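Local atomic coordinates of succinyl-CoA ligase (ADP-forming) subunit alpha (PDB entry 6HXI), a protein that belongs to the succinyl-CoA synthetase alpha-subunit family, binds coenzyme A in a Rossmann-like region and also carries a helical domain related to citrate synthase. Residues A15-Y20 with V85-H90; V109-E114 with I136-V141; G452-A457 with G570-L575. One frame throughout, in Å; residues are numbered along the deposited sequence.

In the fold
From the N terminus, interaction 1 closes first, bringing strand 83-86 back beside strand 15-18 after an excursion that includes helices 22-34 and 71-77 and three further strands of the same sheet. Interaction 2 then opens and closes a short beta-alpha-beta crossover, with helix 118-130 between strands 108-111 and 134-136. The two contacts follow each other without nesting or crossing. They adjoin in the sheet, where Asn86 N probably bonds to Ala110 O, and both touch coenzyme A. Interaction 3 comes last, pairing the starts of helices 453-466 and 571-594 in the citrate synthase-like region; its centre is about 57 Å from that of interaction 1 and 64 Å from that of interaction 2.

Interaction 1 (A15-Y20 with V85-H90); sequences AFVYGY and VNFASH. With COA (coenzyme A), chain G.
Val17 and Tyr18 run parallel to Val85 and Asn86, and three backbone hydrogen bonds join the pair. Val85 N gives a nearly straight bond to Phe16 O (2.8 Å, 175°), Val85 O receives Tyr18 N at 2.7 Å, and beyond the strand end Phe87 N reaches Tyr18 O at 2.8 Å. Among apolar contacts, Val17 sends CG1, anti to its own N (chi1 171°), to the edge of the Phe87 ring, 3.8 Å from CD2, while helix 22-34 packs on both residues. These are neighbouring central strands of the parallel part of a Rossmann-like sheet, whose C-terminal ends lead into the coenzyme A pocket. On the other face, the Tyr18 ring lies alongside the Asn86 amide, their planes 71° apart, and Tyr18 CE1 meets Ala88 CB at 4.0 Å. The amide is held at both ends: Asn86 OD1 accepts from Ala88 N (3.0 Å) in an Asx turn, the donor standing above the carbonyl plane, and ND2 is bonded to Thr96 and Thr97 of helix 93-102. Toward the ligand, Phe87 O comes 3.4 Å from CEP of coenzyme A, and Ser89 OG donates to the 3'-phosphate oxygen O7A at 2.5 Å.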
loop_
_atom_site.group_PDB
_atom_site.type_symbol
_atom_site.label_atom_id
_atom_site.label_comp_id
_atom_site.label_asym_id
_atom_site.label_seq_id
_atom_site.Cartn_x
_atom_site.Cartn_y
_atom_site.Cartn_z
ATOM N N ALA B 15 -7.952 -44.293 -13.549
ATOM C CA ALA B 15 -8.115 -43.537 -14.770
ATOM C C ALA B 15 -7.547 -42.124 -14.723
ATOM O O ALA B 15 -7.335 -41.561 -13.646
ATOM C CB ALA B 15 -9.604 -43.459 -15.125
ATOM N N PHE B 16 -7.354 -41.544 -15.924
ATOM C CA PHE B 16 -7.002 -40.158 -16.125
ATOM C C PHE B 16 -8.214 -39.533 -16.759
ATOM O O PHE B 16 -8.892 -40.169 -17.561
ATOM C CB PHE B 16 -5.826 -39.997 -17.087
ATOM C CG PHE B 16 -4.517 -40.624 -16.669
ATOM C CD1 PHE B 16 -3.916 -40.280 -15.461
ATOM C CD2 PHE B 16 -3.841 -41.481 -17.523
ATOM C CE1 PHE B 16 -2.674 -40.812 -15.102
ATOM C CE2 PHE B 16 -2.619 -42.044 -17.148
ATOM C CZ PHE B 16 -2.026 -41.684 -15.950
ATOM N N VAL B 17 -8.513 -38.311 -16.377
ATOM C CA VAL B 17 -9.575 -37.548 -16.996
ATOM C C VAL B 17 -8.844 -36.468 -17.772
ATOM O O VAL B 17 -8.179 -35.628 -17.165
ATOM C CB VAL B 17 -10.598 -36.968 -15.971
ATOM C CG1 VAL B 17 -11.574 -35.998 -16.658
ATOM C CG2 VAL B 17 -11.359 -38.082 -15.267
ATOM N N TYR B 18 -8.885 -36.539 -19.103
ATOM C CA TYR B 18 -8.283 -35.531 -19.979
ATOM C C TYR B 18 -9.339 -34.438 -20.187
ATOM O O TYR B 18 -10.420 -34.700 -20.743
ATOM C CB TYR B 18 -7.843 -36.125 -21.345
ATOM C CG TYR B 18 -7.063 -35.121 -22.163
ATOM C CD1 TYR B 18 -7.714 -34.119 -22.876
ATOM C CD2 TYR B 18 -5.668 -35.110 -22.147
ATOM C CE1 TYR B 18 -7.007 -33.145 -23.559
ATOM C CE2 TYR B 18 -4.947 -34.143 -22.844
ATOM C CZ TYR B 18 -5.624 -33.157 -23.537
ATOM O OH TYR B 18 -4.935 -32.208 -24.236
ATOM N N GLY B 19 -9.010 -33.232 -19.738
ATOM C CA GLY B 19 -9.886 -32.074 -19.833
ATOM C C GLY B 19 -10.396 -31.698 -18.464
ATOM O O GLY B 19 -10.770 -32.574 -17.688
ATOM N N TYR B 20 -10.429 -30.394 -18.163
ATOM C CA TYR B 20 -10.866 -29.906 -16.860
ATOM C C TYR B 20 -12.377 -29.905 -16.715
ATOM O O TYR B 20 -13.013 -28.864 -16.746
ATOM C CB TYR B 20 -10.235 -28.531 -16.541
ATOM C CG TYR B 20 -10.174 -28.231 -15.060
ATOM C CD1 TYR B 20 -9.675 -29.165 -14.158
ATOM C CD2 TYR B 20 -10.650 -27.024 -14.553
ATOM C CE1 TYR B 20 -9.649 -28.906 -12.788
ATOM C CE2 TYR B 20 -10.603 -26.748 -13.188
ATOM C CZ TYR B 20 -10.063 -27.676 -12.315
ATOM O OH TYR B 20 -10.032 -27.416 -10.964
ATOM N N VAL B 85 -10.323 -40.980 -19.869
ATOM C CA VAL B 85 -11.640 -40.402 -20.171
ATOM C C VAL B 85 -11.304 -39.100 -20.851
ATOM O O VAL B 85 -10.783 -38.186 -20.204
ATOM C CB VAL B 85 -12.537 -40.239 -18.914
ATOM C CG1 VAL B 85 -13.900 -39.668 -19.285
ATOM C CG2 VAL B 85 -12.688 -41.569 -18.154
ATOM N N ASN B 86 -11.476 -39.058 -22.195
ATOM C CA ASN B 86 -11.079 -37.945 -23.042
ATOM C C ASN B 86 -12.201 -36.965 -23.334
ATOM O O ASN B 86 -13.071 -37.239 -24.170
ATOM C CB ASN B 86 -10.432 -38.480 -24.336
ATOM C CG ASN B 86 -9.760 -37.431 -25.201
ATOM O OD1 ASN B 86 -9.734 -36.257 -24.882
ATOM N ND2 ASN B 86 -9.143 -37.841 -26.288
ATOM N N PHE B 87 -12.160 -35.798 -22.669
ATOM C CA PHE B 87 -13.134 -34.714 -22.869
ATOM C C PHE B 87 -12.621 -33.619 -23.792
ATOM O O PHE B 87 -13.152 -32.519 -23.766
ATOM C CB PHE B 87 -13.551 -34.081 -21.542
ATOM C CG PHE B 87 -14.484 -34.921 -20.723
ATOM C CD1 PHE B 87 -15.847 -34.949 -21.004
ATOM C CD2 PHE B 87 -14.027 -35.600 -19.598
ATOM C CE1 PHE B 87 -16.723 -35.709 -20.224
ATOM C CE2 PHE B 87 -14.909 -36.355 -18.818
ATOM C CZ PHE B 87 -16.247 -36.435 -19.163
ATOM N N ALA B 88 -11.615 -33.910 -24.624
ATOM C CA ALA B 88 -11.106 -32.937 -25.606
ATOM C C ALA B 88 -12.211 -32.648 -26.627
ATOM O O ALA B 88 -13.054 -33.510 -26.861
ATOM C CB ALA B 88 -9.886 -33.510 -26.316
ATOM N N SER B 89 -12.228 -31.458 -27.221
ATOM C CA SER B 89 -13.224 -31.116 -28.254
ATOM C C SER B 89 -12.998 -31.994 -29.541
ATOM O O SER B 89 -11.981 -32.694 -29.652
ATOM C CB SER B 89 -13.109 -29.634 -28.624
ATOM O OG SER B 89 -12.153 -29.447 -29.658
ATOM N N HIS B 90 -13.904 -31.897 -30.529
ATOM C CA HIS B 90 -13.765 -32.642 -31.780
ATOM C C HIS B 90 -12.536 -32.209 -32.577
ATOM O O HIS B 90 -12.071 -32.931 -33.447
ATOM C CB HIS B 90 -15.052 -32.567 -32.614
ATOM C CG HIS B 90 -15.389 -31.227 -33.188
ATOM N ND1 HIS B 90 -16.137 -30.293 -32.473
ATOM C CD2 HIS B 90 -15.165 -30.738 -34.429
ATOM C CE1 HIS B 90 -16.290 -29.256 -33.285
ATOM N NE2 HIS B 90 -15.723 -29.472 -34.469
HETATM N N1A COA G . -8.493 -18.208 -25.980
HETATM C C2A COA G . -8.388 -19.063 -27.003
HETATM N N3A COA G . -8.968 -20.261 -27.158
HETATM C C4A COA G . -9.687 -20.593 -26.074
HETATM C C5A COA G . -9.880 -19.821 -24.942
HETATM C C6A COA G . -9.271 -18.551 -24.926
HETATM N N6A COA G . -9.448 -17.662 -23.949
HETATM N N7A COA G . -10.597 -20.524 -23.986
HETATM C C8A COA G . -10.827 -21.680 -24.555
HETATM N N9A COA G . -10.302 -21.797 -25.817
HETATM C C1B COA G . -10.347 -22.962 -26.700
HETATM C C2B COA G . -9.779 -24.251 -26.118
HETATM O O2B COA G . -8.355 -24.285 -26.230
HETATM C C3B COA G . -10.459 -25.284 -27.023
HETATM O O3B COA G . -9.800 -25.399 -28.303
HETATM P P3B COA G . -9.839 -26.715 -29.203
HETATM O O7A COA G . -11.274 -27.076 -29.384
HETATM O O8A COA G . -9.146 -26.356 -30.469
HETATM O O9A COA G . -9.006 -27.765 -28.447
HETATM C C4B COA G . -11.812 -24.646 -27.365
HETATM O O4B COA G . -11.693 -23.250 -27.023
HETATM C C5B COA G . -13.006 -25.253 -26.673
HETATM O O5B COA G . -12.659 -25.445 -25.287
HETATM P P1A COA G . -13.080 -26.805 -24.483
HETATM O O1A COA G . -12.989 -26.686 -23.006
HETATM O O2A COA G . -12.376 -28.036 -25.033
HETATM O O3A COA G . -14.599 -26.801 -24.973
HETATM P P2A COA G . -15.994 -27.504 -24.667
HETATM O O4A COA G . -16.720 -26.741 -23.633
HETATM O O5A COA G . -16.743 -27.478 -25.979
HETATM O O6A COA G . -15.678 -29.018 -24.182
HETATM C CBP COA G . -16.601 -31.195 -24.784
HETATM C CCP COA G . -15.563 -30.115 -25.107
HETATM C CDP COA G . -16.413 -32.351 -25.776
HETATM C CEP COA G . -16.430 -31.725 -23.347
HETATM C CAP COA G . -18.020 -30.579 -24.936
HETATM O OAP COA G . -18.132 -29.836 -26.136
HETATM C C9P COA G . -19.197 -31.540 -24.827
HETATM O O9P COA G . -19.603 -31.892 -23.717
HETATM N N8P COA G . -19.751 -31.951 -25.979
HETATM C C7P COA G . -20.817 -32.941 -26.036
HETATM C C6P COA G . -20.370 -34.201 -26.726
HETATM C C5P COA G . -21.494 -35.198 -26.884
HETATM O O5P COA G . -22.660 -34.822 -26.991
HETATM N N4P COA G . -21.147 -36.485 -26.874
HETATM C C3P COA G . -22.120 -37.568 -26.908
HETATM C C2P COA G . -22.715 -37.863 -25.546
HETATM S S1P COA G . -23.725 -39.354 -25.771
#

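Interaction 2 (V109-E114 with I136-V141); sequences VAVIAE and IGPATV. With COA (coenzyme A), chain G.
Ile112 and Thr140 meet where the two segments turn toward coenzyme A. Ile112 O accepts the pantetheine amide N4P of the coenzyme in a nearly straight bond (2.9 Å, 172°), and Val141 N lies 3.6 Å from the thiol sulphur S1P. Between these points Ala139 and Thr140 follow the end of the pantetheine chain with their backbone, and Glu114 CB packs against its C5P and C6P atoms.

The loops that supply these atoms grip each other. Ala139 N donates to Ala113 O at 2.7 Å, from above the carbonyl plane, and Pro138 CB touches the same oxygen. Ile112 CA also approaches Thr140 O in a CA-H...O contact (3.4 Å), and Pro138 CA makes another with Val111 O at 3.3 Å. Thr140 turns its methyl, rather than its hydroxyl, to Val111 O, because OG1 lies anti to the backbone N (chi1 -173°) and is bonded elsewhere, to Ala201 O and Gly142 N.

Farther out, Val111 CG1 lies beside the ring of Pro138, which follows a cis peptide bond and also packs on helix 118-130. The strands are then joined by Ile136 N to Val109 O and by Val111 N to Ile136 O (2.7 Å). Two adjacent parallel strands ending in loops that hold a nucleotide-containing cofactor are characteristic of a Rossmann-like CoA-binding fold.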
loop_
_atom_site.group_PDB
_atom_site.type_symbol
_atom_site.label_atom_id
_atom_site.label_comp_id
_atom_site.label_asym_id
_atom_site.label_seq_id
_atom_site.Cartn_x
_atom_site.Cartn_y
_atom_site.Cartn_z
ATOM N N VAL B 109 -9.440 -45.851 -24.064
ATOM C CA VAL B 109 -9.673 -44.434 -24.242
ATOM C C VAL B 109 -11.146 -44.273 -24.596
ATOM O O VAL B 109 -11.612 -44.900 -25.547
ATOM C CB VAL B 109 -8.754 -43.714 -25.283
ATOM C CG1 VAL B 109 -8.957 -42.204 -25.228
ATOM C CG2 VAL B 109 -7.281 -44.068 -25.097
ATOM N N ALA B 110 -11.875 -43.452 -23.826
ATOM C CA ALA B 110 -13.267 -43.121 -24.092
ATOM C C ALA B 110 -13.279 -41.715 -24.669
ATOM O O ALA B 110 -12.814 -40.781 -24.007
ATOM C CB ALA B 110 -14.079 -43.171 -22.797
ATOM N N VAL B 111 -13.720 -41.580 -25.922
ATOM C CA VAL B 111 -13.795 -40.320 -26.669
ATOM C C VAL B 111 -15.218 -39.763 -26.566
ATOM O O VAL B 111 -16.144 -40.316 -27.146
ATOM C CB VAL B 111 -13.315 -40.463 -28.146
ATOM C CG1 VAL B 111 -13.241 -39.104 -28.828
ATOM C CG2 VAL B 111 -11.965 -41.172 -28.229
ATOM N N ILE B 112 -15.380 -38.664 -25.845
ATOM C CA ILE B 112 -16.684 -38.040 -25.607
ATOM C C ILE B 112 -17.118 -37.115 -26.758
ATOM O O ILE B 112 -18.317 -37.000 -27.011
ATOM C CB ILE B 112 -16.704 -37.282 -24.229
ATOM C CG1 ILE B 112 -16.155 -38.144 -23.034
ATOM C CG2 ILE B 112 -18.065 -36.673 -23.893
ATOM C CD1 ILE B 112 -16.674 -39.521 -22.776
ATOM N N ALA B 113 -16.165 -36.430 -27.416
ATOM C CA ALA B 113 -16.474 -35.442 -28.444
ATOM C C ALA B 113 -17.360 -35.928 -29.558
ATOM O O ALA B 113 -17.216 -37.041 -30.051
ATOM C CB ALA B 113 -15.201 -34.849 -29.026
ATOM N N GLU B 114 -18.298 -35.068 -29.935
ATOM C CA GLU B 114 -19.211 -35.237 -31.042
ATOM C C GLU B 114 -18.649 -34.352 -32.169
ATOM O O GLU B 114 -18.107 -33.271 -31.889
ATOM C CB GLU B 114 -20.611 -34.758 -30.639
ATOM C CG GLU B 114 -21.668 -35.130 -31.682
ATOM C CD GLU B 114 -23.130 -35.161 -31.265
ATOM O OE1 GLU B 114 -23.856 -36.065 -31.744
ATOM O OE2 GLU B 114 -23.561 -34.264 -30.502
ATOM N N ILE B 136 -13.699 -46.396 -26.912
ATOM C CA ILE B 136 -15.143 -46.278 -26.750
ATOM C C ILE B 136 -15.445 -44.866 -27.231
ATOM O O ILE B 136 -14.896 -43.903 -26.709
ATOM C CB ILE B 136 -15.663 -46.566 -25.303
ATOM C CG1 ILE B 136 -15.452 -48.058 -24.933
ATOM C CG2 ILE B 136 -17.139 -46.212 -25.166
ATOM C CD1 ILE B 136 -14.891 -48.249 -23.605
ATOM N N GLY B 137 -16.234 -44.772 -28.286
ATOM C CA GLY B 137 -16.585 -43.511 -28.913
ATOM C C GLY B 137 -16.013 -43.411 -30.310
ATOM O O GLY B 137 -15.631 -44.438 -30.879
ATOM N N PRO B 138 -15.971 -42.216 -30.934
ATOM C CA PRO B 138 -16.369 -40.886 -30.412
ATOM C C PRO B 138 -17.872 -40.722 -30.257
ATOM O O PRO B 138 -18.626 -41.635 -30.608
ATOM C CB PRO B 138 -15.797 -39.900 -31.462
ATOM C CG PRO B 138 -14.856 -40.713 -32.329
ATOM C CD PRO B 138 -15.416 -42.107 -32.299
ATOM N N ALA B 139 -18.301 -39.546 -29.753
ATOM C CA ALA B 139 -19.705 -39.166 -29.575
ATOM C C ALA B 139 -20.468 -40.101 -28.624
ATOM O O ALA B 139 -21.591 -40.516 -28.914
ATOM C CB ALA B 139 -20.407 -39.045 -30.938
ATOM N N THR B 140 -19.864 -40.400 -27.468
ATOM C CA THR B 140 -20.479 -41.244 -26.444
ATOM C C THR B 140 -20.335 -40.607 -25.077
ATOM O O THR B 140 -19.526 -39.705 -24.930
ATOM C CB THR B 140 -19.866 -42.661 -26.476
ATOM O OG1 THR B 140 -20.608 -43.490 -25.591
ATOM C CG2 THR B 140 -18.410 -42.689 -26.044
ATOM N N VAL B 141 -21.103 -41.090 -24.086
ATOM C CA VAL B 141 -20.970 -40.701 -22.673
ATOM C C VAL B 141 -19.946 -41.649 -22.064
ATOM O O VAL B 141 -19.276 -41.311 -21.092
ATOM C CB VAL B 141 -22.271 -40.678 -21.825
ATOM C CG1 VAL B 141 -23.052 -39.400 -22.056
ATOM C CG2 VAL B 141 -23.129 -41.935 -22.043
HETATM N N1A COA G . -8.493 -18.208 -25.980
HETATM C C2A COA G . -8.388 -19.063 -27.003
HETATM N N3A COA G . -8.968 -20.261 -27.158
HETATM C C4A COA G . -9.687 -20.593 -26.074
HETATM C C5A COA G . -9.880 -19.821 -24.942
HETATM C C6A COA G . -9.271 -18.551 -24.926
HETATM N N6A COA G . -9.448 -17.662 -23.949
HETATM N N7A COA G . -10.597 -20.524 -23.986
HETATM C C8A COA G . -10.827 -21.680 -24.555
HETATM N N9A COA G . -10.302 -21.797 -25.817
HETATM C C1B COA G . -10.347 -22.962 -26.700
HETATM C C2B COA G . -9.779 -24.251 -26.118
HETATM O O2B COA G . -8.355 -24.285 -26.230
HETATM C C3B COA G . -10.459 -25.284 -27.023
HETATM O O3B COA G . -9.800 -25.399 -28.303
HETATM P P3B COA G . -9.839 -26.715 -29.203
HETATM O O7A COA G . -11.274 -27.076 -29.384
HETATM O O8A COA G . -9.146 -26.356 -30.469
HETATM O O9A COA G . -9.006 -27.765 -28.447
HETATM C C4B COA G . -11.812 -24.646 -27.365
HETATM O O4B COA G . -11.693 -23.250 -27.023
HETATM C C5B COA G . -13.006 -25.253 -26.673
HETATM O O5B COA G . -12.659 -25.445 -25.287
HETATM P P1A COA G . -13.080 -26.805 -24.483
HETATM O O1A COA G . -12.989 -26.686 -23.006
HETATM O O2A COA G . -12.376 -28.036 -25.033
HETATM O O3A COA G . -14.599 -26.801 -24.973
HETATM P P2A COA G . -15.994 -27.504 -24.667
HETATM O O4A COA G . -16.720 -26.741 -23.633
HETATM O O5A COA G . -16.743 -27.478 -25.979
HETATM O O6A COA G . -15.678 -29.018 -24.182
HETATM C CBP COA G . -16.601 -31.195 -24.784
HETATM C CCP COA G . -15.563 -30.115 -25.107
HETATM C CDP COA G . -16.413 -32.351 -25.776
HETATM C CEP COA G . -16.430 -31.725 -23.347
HETATM C CAP COA G . -18.020 -30.579 -24.936
HETATM O OAP COA G . -18.132 -29.836 -26.136
HETATM C C9P COA G . -19.197 -31.540 -24.827
HETATM O O9P COA G . -19.603 -31.892 -23.717
HETATM N N8P COA G . -19.751 -31.951 -25.979
HETATM C C7P COA G . -20.817 -32.941 -26.036
HETATM C C6P COA G . -20.370 -34.201 -26.726
HETATM C C5P COA G . -21.494 -35.198 -26.884
HETATM O O5P COA G . -22.660 -34.822 -26.991
HETATM N N4P COA G . -21.147 -36.485 -26.874
HETATM C C3P COA G . -22.120 -37.568 -26.908
HETATM C C2P COA G . -22.715 -37.863 -25.546
HETATM S S1P COA G . -23.725 -39.354 -25.771
#

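Interaction 3 (G452-A457 with G570-L575); sequences GAIDDA and GYLNGL
The carboxylate of Asp455 and the side-chain amide of Asn573 meet with their planes 54° apart, the two side chains crossing at about a right angle. Around the carboxylate, OD1 touches Leu572 CB at 3.6 Å and OD2 lies 3.5 Å from Gly570 CA. The contact belongs to the all-helical domain related to the C-terminal domain of citrate synthase, where the starts of helices 453-466 and 571-594 pack at 146°, their short axes 8.8 Å apart. Gly570 ends helix 560-569 with a Schellman motif and is at once the N-cap of the next helix, so Asp455 faces a helix N terminus, which would probably stabilise its negative charge. A water lies 2.7 Å from Asp455 OD1 and accepts a hydrogen bond from Leu572 N at 3.1 Å, linking the carboxylate to the first turn of helix 571-594. Asp455 also packs on Val567. Helix 540-555 touches both Ile454 and Leu572, and Tyr571 OH is bonded to Arg593 of the second subunit, which places helix 571-594 at the subunit interface. Next to the Asp455-Leu572 contact, Ile454 directs CG2, anti to its backbone N, across the branch of Leu572, coming within 3.9 Å of Leu572 CD2.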
loop_
_atom_site.group_PDB
_atom_site.type_symbol
_atom_site.label_atom_id
_atom_site.label_comp_id
_atom_site.label_asym_id
_atom_site.label_seq_id
_atom_site.Cartn_x
_atom_site.Cartn_y
_atom_site.Cartn_z
ATOM N N GLY B 452 -4.721 16.660 3.096
ATOM C CA GLY B 452 -5.662 16.784 4.208
ATOM C C GLY B 452 -6.242 18.148 4.501
ATOM O O GLY B 452 -7.286 18.243 5.146
ATOM N N ALA B 453 -5.606 19.212 4.035
ATOM C CA ALA B 453 -6.101 20.577 4.287
ATOM C C ALA B 453 -7.432 20.831 3.568
ATOM O O ALA B 453 -8.130 21.770 3.941
ATOM C CB ALA B 453 -5.070 21.616 3.856
ATOM N N ILE B 454 -7.789 19.955 2.569
ATOM C CA ILE B 454 -9.030 20.067 1.788
ATOM C C ILE B 454 -10.194 19.817 2.700
ATOM O O ILE B 454 -11.080 20.662 2.769
ATOM C CB ILE B 454 -9.095 19.163 0.533
ATOM C CG1 ILE B 454 -7.898 19.421 -0.390
ATOM C CG2 ILE B 454 -10.439 19.393 -0.212
ATOM C CD1 ILE B 454 -7.809 18.509 -1.644
ATOM N N ASP B 455 -10.121 18.716 3.444
ATOM C CA ASP B 455 -11.140 18.277 4.425
ATOM C C ASP B 455 -11.210 19.237 5.605
ATOM O O ASP B 455 -12.296 19.560 5.999
ATOM C CB ASP B 455 -10.760 16.915 4.988
ATOM C CG ASP B 455 -11.724 15.835 4.564
ATOM O OD1 ASP B 455 -12.783 16.191 4.067
ATOM O OD2 ASP B 455 -11.398 14.659 4.735
ATOM N N ASP B 456 -10.060 19.610 6.160
ATOM C CA ASP B 456 -9.973 20.513 7.313
ATOM C C ASP B 456 -10.602 21.831 6.984
ATOM O O ASP B 456 -11.311 22.332 7.844
ATOM C CB ASP B 456 -8.530 20.785 7.766
ATOM C CG ASP B 456 -7.724 19.647 8.327
ATOM O OD1 ASP B 456 -8.332 18.630 8.729
ATOM O OD2 ASP B 456 -6.469 19.785 8.396
ATOM N N ALA B 457 -10.357 22.388 5.758
ATOM C CA ALA B 457 -10.937 23.673 5.332
ATOM C C ALA B 457 -12.436 23.554 5.214
ATOM O O ALA B 457 -13.141 24.401 5.763
ATOM C CB ALA B 457 -10.355 24.151 4.011
ATOM N N GLY B 570 -14.337 11.512 4.504
ATOM C CA GLY B 570 -13.138 11.748 3.710
ATOM C C GLY B 570 -13.292 11.562 2.223
ATOM O O GLY B 570 -12.321 11.217 1.548
ATOM N N TYR B 571 -14.498 11.857 1.688
ATOM C CA TYR B 571 -14.797 11.830 0.256
ATOM C C TYR B 571 -13.797 12.713 -0.476
ATOM O O TYR B 571 -13.303 12.350 -1.537
ATOM C CB TYR B 571 -16.187 12.405 0.028
ATOM C CG TYR B 571 -17.344 11.483 0.334
ATOM C CD1 TYR B 571 -17.672 11.156 1.647
ATOM C CD2 TYR B 571 -18.183 11.039 -0.671
ATOM C CE1 TYR B 571 -18.802 10.389 1.945
ATOM C CE2 TYR B 571 -19.319 10.277 -0.384
ATOM C CZ TYR B 571 -19.603 9.928 0.923
ATOM O OH TYR B 571 -20.712 9.177 1.213
ATOM N N LEU B 572 -13.460 13.831 0.135
ATOM C CA LEU B 572 -12.538 14.855 -0.371
ATOM C C LEU B 572 -11.106 14.372 -0.431
ATOM O O LEU B 572 -10.403 14.741 -1.365
ATOM C CB LEU B 572 -12.681 16.148 0.444
ATOM C CG LEU B 572 -13.700 17.181 -0.109
ATOM C CD1 LEU B 572 -15.000 16.554 -0.516
ATOM C CD2 LEU B 572 -13.960 18.281 0.900
ATOM N N ASN B 573 -10.683 13.477 0.499
ATOM C CA ASN B 573 -9.370 12.855 0.415
ATOM C C ASN B 573 -9.333 11.908 -0.774
ATOM O O ASN B 573 -8.304 11.817 -1.434
ATOM C CB ASN B 573 -8.998 12.108 1.708
ATOM C CG ASN B 573 -8.584 13.055 2.792
ATOM O OD1 ASN B 573 -9.421 13.686 3.440
ATOM N ND2 ASN B 573 -7.280 13.263 2.934
ATOM N N GLY B 574 -10.454 11.244 -1.053
ATOM C CA GLY B 574 -10.592 10.367 -2.203
ATOM C C GLY B 574 -10.458 11.108 -3.518
ATOM O O GLY B 574 -9.818 10.610 -4.439
ATOM N N LEU B 575 -11.086 12.300 -3.628
ATOM C CA LEU B 575 -11.027 13.125 -4.834
ATOM C C LEU B 575 -9.580 13.562 -5.087
ATOM O O LEU B 575 -9.083 13.405 -6.198
ATOM C CB LEU B 575 -11.946 14.347 -4.687
ATOM C CG LEU B 575 -12.232 15.170 -5.929
ATOM C CD1 LEU B 575 -12.770 14.298 -7.073
ATOM C CD2 LEU B 575 -13.194 16.321 -5.610
HETATM O O HOH W 1 -14.716 14.931 2.750
#